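PDB 6DNS: alpha-1,4-endofucoidanase from Mariniflexile fucanivorans, which hydrolyses alpha-1,4 linkages inside fucoidan chains by a retaining mechanism, as a family 107 glycoside hydrolase whose structure also holds calcium ions. Local coordinates for residues L37-M42 / N264-F269; T55-I60 / D115-V120; Y151-R156 / P166-R171; Q183-S188 / M201-E206; D314-M319 / A340-K345. All blocks are in the same frame, centred on the assembly; numbering follows the deposited sequence.

Contact 1. Residues L37-M42 / N264-F269; sequences LRAEWM and NAAIAF
A265 O lies obliquely to the guanidinium of R38, neither squarely over the flat group nor at its rim, and nearer to CD than to the nitrogens. The second flat group, the W41 ring, carries the CB of its own neighbour M42 on one face, 4.2 Å above the plane and off centre, and makes a cation-pi pair with R143. Across the contact R38 works mainly through its aliphatic part, R38 CD lying 3.4 Å from A265 O. Its CG sits between the backbone N and the carbonyl carbon (chi1 58°), and the chain bends at chi3 (131°), which lays the methylenes along the N264-A265 backbone and carries NE to a salt bridge with D289. A long aliphatic arm with a charged end suits both tasks. Deeper in, alanine on both sides suits a very close approach: A39 CB and A266 CB stand 3.5 Å apart, closer than methyls usually pack. M42 reaches the same A266 methyl more loosely, with CE at 4.4 Å from A266 CB, and its flexible side chain also touches Y290. The 3-10 turn 37-42 thus lies against the start of strand 266-269. This is consistent with a chain segment covering the N-terminal end of a parallel beta/alpha barrel, the fold of the related GH29 fucosidases.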
# COMPACT_ATOMS: atom_id res chain seq x y z
N LEU A 37 -20.23 -0.70 7.51
CA LEU A 37 -20.63 0.31 6.52
C LEU A 37 -19.44 1.07 5.93
O LEU A 37 -19.44 1.41 4.75
CB LEU A 37 -21.62 1.31 7.13
CG LEU A 37 -23.00 0.76 7.51
CD1 LEU A 37 -23.78 1.78 8.34
CD2 LEU A 37 -23.80 0.37 6.27
N ARG A 38 -18.44 1.34 6.76
CA ARG A 38 -17.18 1.96 6.30
C ARG A 38 -16.35 1.09 5.34
O ARG A 38 -15.45 1.61 4.67
CB ARG A 38 -16.32 2.41 7.49
CG ARG A 38 -15.91 1.33 8.48
CD ARG A 38 -14.82 1.81 9.43
NE ARG A 38 -15.14 1.54 10.83
CZ ARG A 38 -15.87 2.31 11.63
NH1 ARG A 38 -16.08 1.94 12.89
NH2 ARG A 38 -16.41 3.45 11.19
N ALA A 39 -16.64 -0.21 5.28
CA ALA A 39 -16.09 -1.11 4.26
C ALA A 39 -17.07 -1.44 3.12
O ALA A 39 -16.91 -2.47 2.45
CB ALA A 39 -15.62 -2.40 4.94
N GLU A 40 -18.06 -0.57 2.87
CA GLU A 40 -19.06 -0.79 1.81
C GLU A 40 -18.43 -0.83 0.41
O GLU A 40 -18.89 -1.59 -0.45
CB GLU A 40 -20.16 0.29 1.87
CG GLU A 40 -21.20 0.27 0.75
CD GLU A 40 -21.90 -1.06 0.60
OE1 GLU A 40 -22.32 -1.65 1.62
OE2 GLU A 40 -22.05 -1.52 -0.55
N TRP A 41 -17.40 -0.02 0.19
CA TRP A 41 -16.61 -0.05 -1.06
C TRP A 41 -15.99 -1.42 -1.38
O TRP A 41 -15.76 -1.74 -2.55
CB TRP A 41 -15.51 1.03 -1.06
CG TRP A 41 -14.46 0.86 0.02
CD1 TRP A 41 -14.43 1.48 1.24
CD2 TRP A 41 -13.28 0.04 -0.03
NE1 TRP A 41 -13.32 1.09 1.95
CE2 TRP A 41 -12.60 0.20 1.19
CE3 TRP A 41 -12.75 -0.83 -1.00
CZ2 TRP A 41 -11.40 -0.47 1.48
CZ3 TRP A 41 -11.56 -1.50 -0.71
CH2 TRP A 41 -10.90 -1.31 0.52
N MET A 42 -15.70 -2.21 -0.35
CA MET A 42 -15.12 -3.55 -0.50
C MET A 42 -16.06 -4.57 -1.15
O MET A 42 -15.59 -5.58 -1.68
CB MET A 42 -14.64 -4.07 0.86
CG MET A 42 -13.60 -5.19 0.76
SD MET A 42 -12.89 -5.61 2.36
CE MET A 42 -11.96 -4.13 2.74
N ASN A 264 -12.92 6.19 8.71
CA ASN A 264 -13.53 5.30 7.71
C ASN A 264 -12.69 4.06 7.37
O ASN A 264 -13.07 3.29 6.48
CB ASN A 264 -13.80 6.10 6.42
CG ASN A 264 -14.66 7.32 6.66
OD1 ASN A 264 -15.72 7.24 7.29
ND2 ASN A 264 -14.22 8.47 6.15
N ALA A 265 -11.57 3.86 8.07
CA ALA A 265 -10.67 2.74 7.78
C ALA A 265 -11.25 1.40 8.23
O ALA A 265 -11.48 1.18 9.42
CB ALA A 265 -9.31 2.96 8.44
N ALA A 266 -11.49 0.51 7.27
CA ALA A 266 -12.06 -0.82 7.54
C ALA A 266 -11.03 -1.72 8.24
O ALA A 266 -9.91 -1.85 7.76
CB ALA A 266 -12.53 -1.46 6.25
N ILE A 267 -11.42 -2.31 9.36
CA ILE A 267 -10.55 -3.19 10.14
C ILE A 267 -10.99 -4.65 9.98
O ILE A 267 -12.18 -4.94 9.86
CB ILE A 267 -10.58 -2.82 11.65
CG1 ILE A 267 -10.51 -1.30 11.86
CG2 ILE A 267 -9.46 -3.53 12.40
CD1 ILE A 267 -9.31 -0.61 11.22
N ALA A 268 -10.01 -5.55 9.97
CA ALA A 268 -10.25 -7.00 9.96
C ALA A 268 -9.19 -7.71 10.80
O ALA A 268 -8.01 -7.38 10.72
CB ALA A 268 -10.22 -7.53 8.53
N PHE A 269 -9.63 -8.69 11.59
CA PHE A 269 -8.74 -9.46 12.46
C PHE A 269 -8.76 -10.93 12.06
O PHE A 269 -9.83 -11.52 11.91
CB PHE A 269 -9.17 -9.33 13.92
CG PHE A 269 -9.01 -7.95 14.48
CD1 PHE A 269 -10.09 -7.06 14.51
CD2 PHE A 269 -7.79 -7.53 14.99
CE1 PHE A 269 -9.94 -5.79 15.03
CE2 PHE A 269 -7.63 -6.25 15.52
CZ PHE A 269 -8.71 -5.38 15.54

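Contact 2. Residues T55-I60 / D115-V120; sequences TFNGNI and DPINLV
N57 grips L119 twice, and this pair forms the tight part of the contact. The backbone N57 N gives a 2.7 Å hydrogen bond to L119 O, while L119 N answers with a longer one, 3.2 Å, to N57 OD1, approaching almost in line with the side-chain C=O (175°). With CG beside the backbone N (chi1 -59°), the amide reaches the same residue that its own main chain already holds. Crowding is marked here: N57 CG lies 3.0 Å from P116 O, and N57 OD1 stands 3.0 Å from L119 O although both are acceptors. ND2 turns instead to D164 O, which fixes the rotation of the amide. Replacing N57 by a leucine would probably leave L119 N and D164 O without these partners and force a branched apolar group against P116 O. The other side is looser and partly solvent-exposed: the P116 ring rests near N57 O, with P116 CD at 3.9 Å, and L119 CD2 covers G58 N at 4.0 Å. The F56 ring leads away from the contact, its side chain about 5 Å from a bound calcium ion. Both central residues, N57 and G58, have positive phi, which asparagine tolerates and glycine favours, and N59 N closes onto F56 O. Asn-Gly at these places is characteristic of a type I' beta turn, which here docks on an irregular loop through its first central residue.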
# COMPACT_ATOMS: atom_id res chain seq x y z
N THR A 55 12.92 -6.97 5.01
CA THR A 55 12.91 -5.51 4.92
C THR A 55 13.87 -4.83 5.90
O THR A 55 14.25 -3.67 5.69
CB THR A 55 11.50 -4.96 5.19
OG1 THR A 55 11.07 -5.35 6.50
CG2 THR A 55 10.51 -5.50 4.15
N PHE A 56 14.22 -5.54 6.98
CA PHE A 56 15.13 -5.06 8.04
C PHE A 56 16.46 -4.43 7.58
O PHE A 56 16.93 -4.68 6.47
CB PHE A 56 15.44 -6.20 9.03
CG PHE A 56 15.92 -7.48 8.38
CD1 PHE A 56 17.21 -7.60 7.87
CD2 PHE A 56 15.07 -8.59 8.30
CE1 PHE A 56 17.64 -8.78 7.28
CE2 PHE A 56 15.50 -9.77 7.70
CZ PHE A 56 16.79 -9.87 7.20
N ASN A 57 17.04 -3.63 8.47
CA ASN A 57 18.41 -3.12 8.35
C ASN A 57 18.66 -2.30 7.07
O ASN A 57 19.70 -2.43 6.43
CB ASN A 57 19.42 -4.27 8.50
CG ASN A 57 19.31 -4.98 9.84
OD1 ASN A 57 19.03 -4.36 10.86
ND2 ASN A 57 19.56 -6.28 9.84
N GLY A 58 17.69 -1.45 6.73
CA GLY A 58 17.80 -0.54 5.59
C GLY A 58 17.57 -1.13 4.21
O GLY A 58 17.75 -0.42 3.21
N ASN A 59 17.17 -2.40 4.13
CA ASN A 59 16.93 -3.06 2.84
C ASN A 59 15.74 -2.44 2.10
O ASN A 59 15.77 -2.29 0.88
CB ASN A 59 16.69 -4.57 3.02
CG ASN A 59 17.92 -5.32 3.52
OD1 ASN A 59 19.05 -4.90 3.30
ND2 ASN A 59 17.69 -6.45 4.18
N ILE A 60 14.71 -2.06 2.85
CA ILE A 60 13.49 -1.46 2.29
C ILE A 60 13.66 0.02 1.88
O ILE A 60 12.86 0.55 1.11
CB ILE A 60 12.29 -1.64 3.26
CG1 ILE A 60 10.94 -1.55 2.53
CG2 ILE A 60 12.35 -0.67 4.44
CD1 ILE A 60 10.72 -2.65 1.51
N ASP A 115 27.13 -3.16 8.20
CA ASP A 115 25.72 -2.95 7.88
C ASP A 115 24.90 -2.99 9.18
O ASP A 115 25.32 -3.65 10.14
CB ASP A 115 25.21 -4.03 6.92
CG ASP A 115 25.97 -4.05 5.60
OD1 ASP A 115 26.07 -2.99 4.95
OD2 ASP A 115 26.45 -5.13 5.21
N PRO A 116 23.74 -2.30 9.23
CA PRO A 116 22.96 -2.24 10.48
C PRO A 116 22.48 -3.60 11.00
O PRO A 116 22.28 -4.54 10.22
CB PRO A 116 21.76 -1.37 10.11
CG PRO A 116 22.19 -0.58 8.92
CD PRO A 116 23.11 -1.49 8.17
N ILE A 117 22.33 -3.69 12.33
CA ILE A 117 21.72 -4.84 13.02
C ILE A 117 20.83 -4.25 14.12
O ILE A 117 21.20 -3.25 14.72
CB ILE A 117 22.79 -5.78 13.63
CG1 ILE A 117 23.70 -6.38 12.55
CG2 ILE A 117 22.14 -6.90 14.44
CD1 ILE A 117 23.03 -7.36 11.59
N ASN A 118 19.68 -4.89 14.38
CA ASN A 118 18.62 -4.36 15.27
C ASN A 118 17.87 -3.13 14.72
O ASN A 118 17.12 -2.48 15.47
CB ASN A 118 19.13 -4.09 16.71
CG ASN A 118 19.53 -5.35 17.44
OD1 ASN A 118 18.70 -6.24 17.65
ND2 ASN A 118 20.79 -5.43 17.86
N LEU A 119 18.04 -2.83 13.44
CA LEU A 119 17.28 -1.76 12.78
C LEU A 119 16.12 -2.43 12.06
O LEU A 119 16.31 -3.08 11.03
CB LEU A 119 18.17 -0.99 11.80
CG LEU A 119 17.53 0.13 10.97
CD1 LEU A 119 16.97 1.23 11.87
CD2 LEU A 119 18.54 0.71 9.99
N VAL A 120 14.92 -2.29 12.63
CA VAL A 120 13.70 -2.94 12.10
C VAL A 120 12.71 -1.91 11.54
O VAL A 120 11.49 -2.11 11.59
CB VAL A 120 13.04 -3.84 13.18
CG1 VAL A 120 13.94 -5.02 13.51
CG2 VAL A 120 12.68 -3.05 14.43

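Contact 3. Residues Y151-R156 / P166-R171; sequences YNLLAR and PDVSAR
S169 OG donates a hydrogen bond to L153 O across 3.1 Å, tilted 23° from the carbonyl plane; it is the one conventional bond between the two segments. The hydroxyl stands beside its own backbone N (chi1 -65°), facing the loop. The same carbonyl receives a softer contact from the serine backbone, S169 CA lying 3.5 Å from L153 O in a CA-H...O approach. A155 N also comes to 3.3 Å from S169 OG, but its angle is too poor for a bond. An alanine at position S169 would keep the backbone approach, but L153 O would probably lose its hydroxyl donor and a small gap would open beside A155. The apolar pair is L153 with V168, L153 CD2 touching V168 CG1 at 4.3 Å. Plain packing adds A155, small enough to let the helix come close, with A155 CB 3.5 Å from S169 OG. Within the loop a type II' beta turn from Y151 to L154, closed by L154 N on Y151 O, presents L153 O to the serine. The loop leaves strand 143-149 and meets the first turn of helix 168-176, whose W172 also packs on L153 and L154, while L154 reaches on to helix 198-216.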
# COMPACT_ATOMS: atom_id res chain seq x y z
N TYR A 151 1.47 -9.72 16.50
CA TYR A 151 2.63 -9.81 17.41
C TYR A 151 3.53 -8.58 17.38
O TYR A 151 4.23 -8.31 18.35
CB TYR A 151 3.46 -11.07 17.13
CG TYR A 151 2.87 -12.34 17.70
CD1 TYR A 151 3.09 -12.70 19.03
CD2 TYR A 151 2.09 -13.18 16.91
CE1 TYR A 151 2.55 -13.86 19.56
CE2 TYR A 151 1.54 -14.34 17.43
CZ TYR A 151 1.78 -14.68 18.76
OH TYR A 151 1.23 -15.83 19.27
N ASN A 152 3.52 -7.85 16.26
CA ASN A 152 4.23 -6.56 16.10
C ASN A 152 5.69 -6.61 16.60
O ASN A 152 6.44 -7.49 16.19
CB ASN A 152 3.37 -5.38 16.63
CG ASN A 152 3.03 -5.49 18.12
OD1 ASN A 152 3.85 -5.16 18.97
ND2 ASN A 152 1.81 -5.92 18.42
N LEU A 153 6.11 -5.69 17.48
CA LEU A 153 7.49 -5.69 18.00
C LEU A 153 7.82 -6.83 18.98
O LEU A 153 9.00 -7.05 19.27
CB LEU A 153 7.81 -4.33 18.65
CG LEU A 153 7.81 -3.14 17.68
CD1 LEU A 153 7.65 -1.82 18.43
CD2 LEU A 153 9.08 -3.12 16.83
N LEU A 154 6.82 -7.56 19.49
CA LEU A 154 7.07 -8.74 20.34
C LEU A 154 7.62 -9.90 19.51
O LEU A 154 7.43 -9.96 18.29
CB LEU A 154 5.81 -9.21 21.08
CG LEU A 154 5.03 -8.33 22.08
CD1 LEU A 154 5.89 -7.22 22.66
CD2 LEU A 154 3.76 -7.75 21.48
N ALA A 155 8.29 -10.83 20.20
CA ALA A 155 8.83 -12.04 19.57
C ALA A 155 7.76 -13.13 19.53
O ALA A 155 7.16 -13.45 20.56
CB ALA A 155 10.05 -12.53 20.33
N ARG A 156 7.53 -13.70 18.34
CA ARG A 156 6.54 -14.76 18.15
C ARG A 156 7.01 -16.07 18.78
O ARG A 156 6.21 -16.78 19.40
CB ARG A 156 6.26 -14.96 16.66
CG ARG A 156 5.00 -15.76 16.35
CD ARG A 156 5.08 -16.37 14.97
NE ARG A 156 3.81 -16.99 14.56
CZ ARG A 156 2.74 -16.33 14.10
NH1 ARG A 156 2.74 -15.00 13.99
NH2 ARG A 156 1.65 -17.02 13.76
N PRO A 166 18.28 -9.28 16.95
CA PRO A 166 18.15 -10.12 18.15
C PRO A 166 17.64 -9.43 19.42
O PRO A 166 16.95 -10.07 20.21
CB PRO A 166 19.59 -10.63 18.37
CG PRO A 166 20.44 -9.56 17.78
CD PRO A 166 19.69 -9.08 16.58
N ASP A 167 17.98 -8.16 19.60
CA ASP A 167 17.68 -7.43 20.84
C ASP A 167 16.44 -6.53 20.77
O ASP A 167 16.12 -5.86 21.75
CB ASP A 167 18.90 -6.59 21.22
CG ASP A 167 20.18 -7.42 21.31
OD1 ASP A 167 21.14 -7.11 20.57
OD2 ASP A 167 20.20 -8.38 22.10
N VAL A 168 15.74 -6.52 19.63
CA VAL A 168 14.66 -5.57 19.38
C VAL A 168 13.44 -5.82 20.27
O VAL A 168 12.89 -4.88 20.85
CB VAL A 168 14.24 -5.56 17.89
CG1 VAL A 168 12.98 -4.73 17.67
CG2 VAL A 168 15.38 -5.04 17.03
N SER A 169 13.02 -7.09 20.37
CA SER A 169 11.87 -7.47 21.19
C SER A 169 12.07 -7.12 22.67
O SER A 169 11.15 -6.63 23.32
CB SER A 169 11.56 -8.96 21.04
OG SER A 169 11.16 -9.26 19.72
N ALA A 170 13.28 -7.36 23.17
CA ALA A 170 13.65 -7.01 24.54
C ALA A 170 13.72 -5.50 24.77
O ALA A 170 13.25 -5.00 25.80
CB ALA A 170 14.98 -7.66 24.91
N ARG A 171 14.31 -4.77 23.82
CA ARG A 171 14.42 -3.30 23.91
C ARG A 171 13.07 -2.59 23.82
O ARG A 171 12.87 -1.55 24.46
CB ARG A 171 15.37 -2.76 22.83
CG ARG A 171 16.84 -3.04 23.11
CD ARG A 171 17.72 -2.69 21.92
NE ARG A 171 19.03 -3.35 21.97
CZ ARG A 171 19.99 -3.20 21.06
NH1 ARG A 171 21.14 -3.86 21.21
NH2 ARG A 171 19.83 -2.41 19.99

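Contact 4. Residues Q183-S188 / M201-E206; sequences QAFINS and MFCYAE
F185 lays its ring beneath the aliphatic chain of E206, joining helices 180-187 and 198-216 in the long crossover between strands 143-149 and 222-226 of the parallel sheet, consistent with a beta/alpha barrel as in GH29. E206 CG sits over the ring centre, 3.6 Å from the centroid and 11° off the normal, a CH-pi contact. The carboxylate follows at 25° to the ring plane; CB and CG cover the ring, while the charge has a weak, long pairing with K210. At another part of the ring, F185 CE2 approaches F202 O obliquely at 3.4 Å, and C203 N lies at the edge near the ring plane. Beside it I186 brings both CG1 and CD1 to 3.6 Å from C203 SG, a thiol slim enough to let the branched side chain settle on helix 198-216. These groups are placed by their torsions: F185 CG is anti to the backbone N and reaches straight across, whereas E206 bends at chi2 and folds over the ring. The short helical segments pass 10.3 Å apart at closest approach, with an angle of 114° between their directions. Farther out, the H192 ring meets those of both F185 and F202, and F202 runs on to helix 249-261. Near the end of helix 180-187, F185 O accepts from S188 N and also from the serine hydroxyl. S188 OG lies just 2.6 Å from F185 O.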
# COMPACT_ATOMS: atom_id res chain seq x y z
N GLN A 183 4.53 4.28 30.86
CA GLN A 183 4.06 3.82 32.18
C GLN A 183 2.78 4.54 32.62
O GLN A 183 1.90 3.92 33.21
CB GLN A 183 5.16 3.99 33.24
CG GLN A 183 6.27 2.95 33.13
CD GLN A 183 5.85 1.60 33.67
OE1 GLN A 183 5.44 0.71 32.92
NE2 GLN A 183 5.92 1.44 34.99
N ALA A 184 2.70 5.84 32.33
CA ALA A 184 1.50 6.63 32.59
C ALA A 184 0.30 6.12 31.79
O ALA A 184 -0.82 6.08 32.31
CB ALA A 184 1.74 8.09 32.26
N PHE A 185 0.53 5.73 30.53
CA PHE A 185 -0.51 5.14 29.69
C PHE A 185 -0.98 3.77 30.20
O PHE A 185 -2.18 3.52 30.24
CB PHE A 185 -0.06 5.02 28.23
CG PHE A 185 -1.00 4.22 27.37
CD1 PHE A 185 -2.26 4.73 27.05
CD2 PHE A 185 -0.65 2.95 26.92
CE1 PHE A 185 -3.14 3.99 26.27
CE2 PHE A 185 -1.53 2.21 26.14
CZ PHE A 185 -2.78 2.73 25.82
N ILE A 186 -0.03 2.91 30.57
CA ILE A 186 -0.34 1.55 31.06
C ILE A 186 -1.20 1.58 32.33
O ILE A 186 -2.10 0.76 32.49
CB ILE A 186 0.96 0.73 31.30
CG1 ILE A 186 1.70 0.47 29.98
CG2 ILE A 186 0.65 -0.61 31.98
CD1 ILE A 186 3.19 0.23 30.15
N ASN A 187 -0.93 2.54 33.22
CA ASN A 187 -1.68 2.68 34.47
C ASN A 187 -3.02 3.42 34.32
O ASN A 187 -3.85 3.38 35.23
CB ASN A 187 -0.82 3.38 35.53
CG ASN A 187 0.44 2.60 35.88
OD1 ASN A 187 0.74 1.57 35.28
ND2 ASN A 187 1.18 3.09 36.86
N SER A 188 -3.24 4.10 33.19
CA SER A 188 -4.46 4.88 32.95
C SER A 188 -5.74 4.05 32.79
O SER A 188 -6.84 4.59 32.95
CB SER A 188 -4.30 5.79 31.72
OG SER A 188 -4.27 5.03 30.52
N MET A 201 1.13 -4.97 24.11
CA MET A 201 0.23 -4.88 22.95
C MET A 201 -0.50 -3.53 22.91
O MET A 201 -0.58 -2.90 21.85
CB MET A 201 -0.80 -6.01 22.95
CG MET A 201 -0.21 -7.39 22.68
SD MET A 201 0.17 -7.66 20.94
CE MET A 201 -1.47 -7.74 20.25
N PHE A 202 -1.02 -3.11 24.06
CA PHE A 202 -1.65 -1.79 24.19
C PHE A 202 -0.69 -0.64 23.89
O PHE A 202 -1.10 0.37 23.31
CB PHE A 202 -2.26 -1.61 25.59
CG PHE A 202 -3.57 -2.32 25.77
CD1 PHE A 202 -4.74 -1.77 25.26
CD2 PHE A 202 -3.65 -3.52 26.46
CE1 PHE A 202 -5.96 -2.41 25.42
CE2 PHE A 202 -4.87 -4.17 26.63
CZ PHE A 202 -6.02 -3.61 26.11
N CYS A 203 0.57 -0.78 24.30
CA CYS A 203 1.61 0.22 24.01
C CYS A 203 1.91 0.37 22.51
O CYS A 203 2.14 1.48 22.04
CB CYS A 203 2.91 -0.09 24.77
SG CYS A 203 2.81 0.24 26.55
N TYR A 204 1.91 -0.75 21.78
CA TYR A 204 2.08 -0.70 20.33
C TYR A 204 0.92 0.03 19.66
O TYR A 204 1.13 0.88 18.79
CB TYR A 204 2.22 -2.11 19.74
CG TYR A 204 2.44 -2.11 18.24
CD1 TYR A 204 3.72 -1.94 17.70
CD2 TYR A 204 1.37 -2.27 17.35
CE1 TYR A 204 3.92 -1.92 16.32
CE2 TYR A 204 1.56 -2.26 15.98
CZ TYR A 204 2.84 -2.09 15.47
OH TYR A 204 3.03 -2.08 14.11
N ALA A 205 -0.30 -0.30 20.07
CA ALA A 205 -1.51 0.35 19.56
C ALA A 205 -1.50 1.86 19.78
O ALA A 205 -1.78 2.63 18.86
CB ALA A 205 -2.75 -0.25 20.21
N GLU A 206 -1.14 2.27 21.00
CA GLU A 206 -1.17 3.68 21.40
C GLU A 206 -0.04 4.50 20.77
O GLU A 206 -0.29 5.57 20.21
CB GLU A 206 -1.10 3.80 22.93
CG GLU A 206 -1.14 5.21 23.51
CD GLU A 206 -2.41 5.98 23.20
OE1 GLU A 206 -3.46 5.35 22.92
OE2 GLU A 206 -2.37 7.23 23.24

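Contact 5. Residues D314-M319 / A340-K345; sequences DLVVFM and AHFFPK
L315 and F342 both hold CG anti to the backbone N (chi1 -168° and -172°), and these extended arms meet between helix 306-321 and strand 341-342. This is the helix-on-strand packing of a beta/alpha fold, at one end of the parallel sheet as traced in this chain. L315 CD2 lies over one face of the F342 ring in a CH-pi contact, 3.7 Å from the centroid and 3.4 Å from F342 CD1. P344 CD covers the opposite face, so the flat ring is held between two aliphatic groups. V316 crosses the ring at about a right angle; this short branched residue lets V316 CG2 touch F342 CE2 at 3.8 Å beside W367 and T370 of helix 361-372. One helical turn on from L315, M319 bends at chi3 (71°), turning its thioether toward the strand: M319 SD touches F342 CB at 3.8 Å, while M319 CG meets A340 CB at 3.9 Å. A340 is small enough to let the helix approach closely. H341 points the other way, where NE2 bonds to T379 of the adjoining strand 377-379. At the end of the methionine, M319 CE rests 3.7 Å from A340 O.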
# COMPACT_ATOMS: atom_id res chain seq x y z
N ASP A 314 -16.72 -23.19 -1.90
CA ASP A 314 -17.95 -22.95 -1.12
C ASP A 314 -17.91 -21.61 -0.36
O ASP A 314 -18.95 -20.98 -0.18
CB ASP A 314 -18.22 -24.10 -0.12
CG ASP A 314 -18.70 -25.38 -0.80
OD1 ASP A 314 -19.06 -25.36 -1.99
OD2 ASP A 314 -18.73 -26.42 -0.11
N LEU A 315 -16.72 -21.20 0.07
CA LEU A 315 -16.51 -19.88 0.68
C LEU A 315 -16.78 -18.77 -0.34
O LEU A 315 -17.42 -17.76 -0.02
CB LEU A 315 -15.08 -19.76 1.23
CG LEU A 315 -14.69 -18.59 2.14
CD1 LEU A 315 -13.45 -18.94 2.96
CD2 LEU A 315 -14.48 -17.28 1.38
N VAL A 316 -16.29 -18.96 -1.56
CA VAL A 316 -16.55 -18.04 -2.68
C VAL A 316 -18.04 -17.99 -3.03
O VAL A 316 -18.57 -16.91 -3.30
CB VAL A 316 -15.68 -18.42 -3.91
CG1 VAL A 316 -16.15 -17.71 -5.18
CG2 VAL A 316 -14.22 -18.10 -3.64
N VAL A 317 -18.71 -19.14 -3.02
CA VAL A 317 -20.16 -19.22 -3.28
C VAL A 317 -20.97 -18.61 -2.12
O VAL A 317 -22.01 -17.99 -2.36
CB VAL A 317 -20.61 -20.68 -3.56
CG1 VAL A 317 -22.13 -20.80 -3.65
CG2 VAL A 317 -19.98 -21.19 -4.86
N PHE A 318 -20.48 -18.76 -0.89
CA PHE A 318 -21.11 -18.14 0.30
C PHE A 318 -21.18 -16.62 0.19
O PHE A 318 -22.17 -16.01 0.61
CB PHE A 318 -20.36 -18.55 1.58
CG PHE A 318 -21.03 -18.11 2.86
CD1 PHE A 318 -21.91 -18.97 3.52
CD2 PHE A 318 -20.78 -16.86 3.41
CE1 PHE A 318 -22.54 -18.57 4.69
CE2 PHE A 318 -21.41 -16.46 4.58
CZ PHE A 318 -22.28 -17.32 5.23
N MET A 319 -20.13 -16.01 -0.35
CA MET A 319 -20.10 -14.56 -0.60
C MET A 319 -21.14 -14.14 -1.64
O MET A 319 -21.78 -13.10 -1.49
CB MET A 319 -18.70 -14.11 -1.06
CG MET A 319 -17.62 -14.23 0.01
SD MET A 319 -15.94 -14.15 -0.66
CE MET A 319 -15.84 -12.42 -1.13
N ALA A 340 -18.29 -9.58 3.82
CA ALA A 340 -17.59 -10.84 3.56
C ALA A 340 -16.41 -10.58 2.62
O ALA A 340 -16.57 -9.94 1.58
CB ALA A 340 -18.53 -11.86 2.95
N HIS A 341 -15.24 -11.06 3.02
CA HIS A 341 -14.01 -10.84 2.27
C HIS A 341 -13.13 -12.08 2.37
O HIS A 341 -13.12 -12.76 3.40
CB HIS A 341 -13.30 -9.58 2.80
CG HIS A 341 -11.83 -9.52 2.49
ND1 HIS A 341 -10.87 -10.06 3.31
CD2 HIS A 341 -11.17 -8.97 1.45
CE1 HIS A 341 -9.68 -9.86 2.79
NE2 HIS A 341 -9.83 -9.19 1.66
N PHE A 342 -12.39 -12.36 1.30
CA PHE A 342 -11.59 -13.57 1.16
C PHE A 342 -10.15 -13.18 0.84
O PHE A 342 -9.92 -12.26 0.05
CB PHE A 342 -12.22 -14.44 0.06
CG PHE A 342 -11.63 -15.82 -0.09
CD1 PHE A 342 -11.22 -16.58 1.01
CD2 PHE A 342 -11.55 -16.41 -1.35
CE1 PHE A 342 -10.71 -17.85 0.85
CE2 PHE A 342 -11.05 -17.69 -1.52
CZ PHE A 342 -10.62 -18.41 -0.41
N PHE A 343 -9.19 -13.88 1.44
CA PHE A 343 -7.76 -13.60 1.26
C PHE A 343 -7.02 -14.88 0.81
O PHE A 343 -6.18 -15.40 1.55
CB PHE A 343 -7.19 -13.01 2.57
CG PHE A 343 -5.76 -12.49 2.49
CD1 PHE A 343 -5.09 -12.28 1.28
CD2 PHE A 343 -5.10 -12.17 3.67
CE1 PHE A 343 -3.79 -11.79 1.26
CE2 PHE A 343 -3.80 -11.68 3.65
CZ PHE A 343 -3.15 -11.49 2.45
N PRO A 344 -7.32 -15.37 -0.42
CA PRO A 344 -6.66 -16.55 -0.95
C PRO A 344 -5.29 -16.24 -1.56
O PRO A 344 -4.87 -15.08 -1.58
CB PRO A 344 -7.61 -17.01 -2.05
CG PRO A 344 -8.19 -15.75 -2.57
CD PRO A 344 -8.29 -14.82 -1.39
N LYS A 345 -4.63 -17.28 -2.07
CA LYS A 345 -3.34 -17.15 -2.75
C LYS A 345 -3.45 -17.67 -4.18
O LYS A 345 -4.06 -18.72 -4.42
CB LYS A 345 -2.23 -17.87 -1.98
CG LYS A 345 -2.46 -19.34 -1.67
CD LYS A 345 -1.34 -19.89 -0.81
CE LYS A 345 -1.65 -21.28 -0.29
NZ LYS A 345 -0.74 -21.68 0.82

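How the contacts relate
All five contacts lie in or around the parallel-sheet region, consistent with a beta/alpha barrel as in GH29. Contacts 1 and 5, with centres about 16 Å apart, join where M42 SD packs 3.9 Å from H341 CD2. Contact 2 lies across the chain's centre from contact 1, about 32 Å between centres. It leads into contact 3 through a probable hydrogen bond of 2.8 Å from D167 N to N118 OD1, and contact 3 leads into contact 4 where N152 CG packs 3.4 Å from Y204 CG. Calcium sites lie near contacts 1 and 5: M42 is about 8 Å, side chain to side chain, from the calcium ligand D79, and A340 about 7 Å from F327, a ligand residue of another calcium ion.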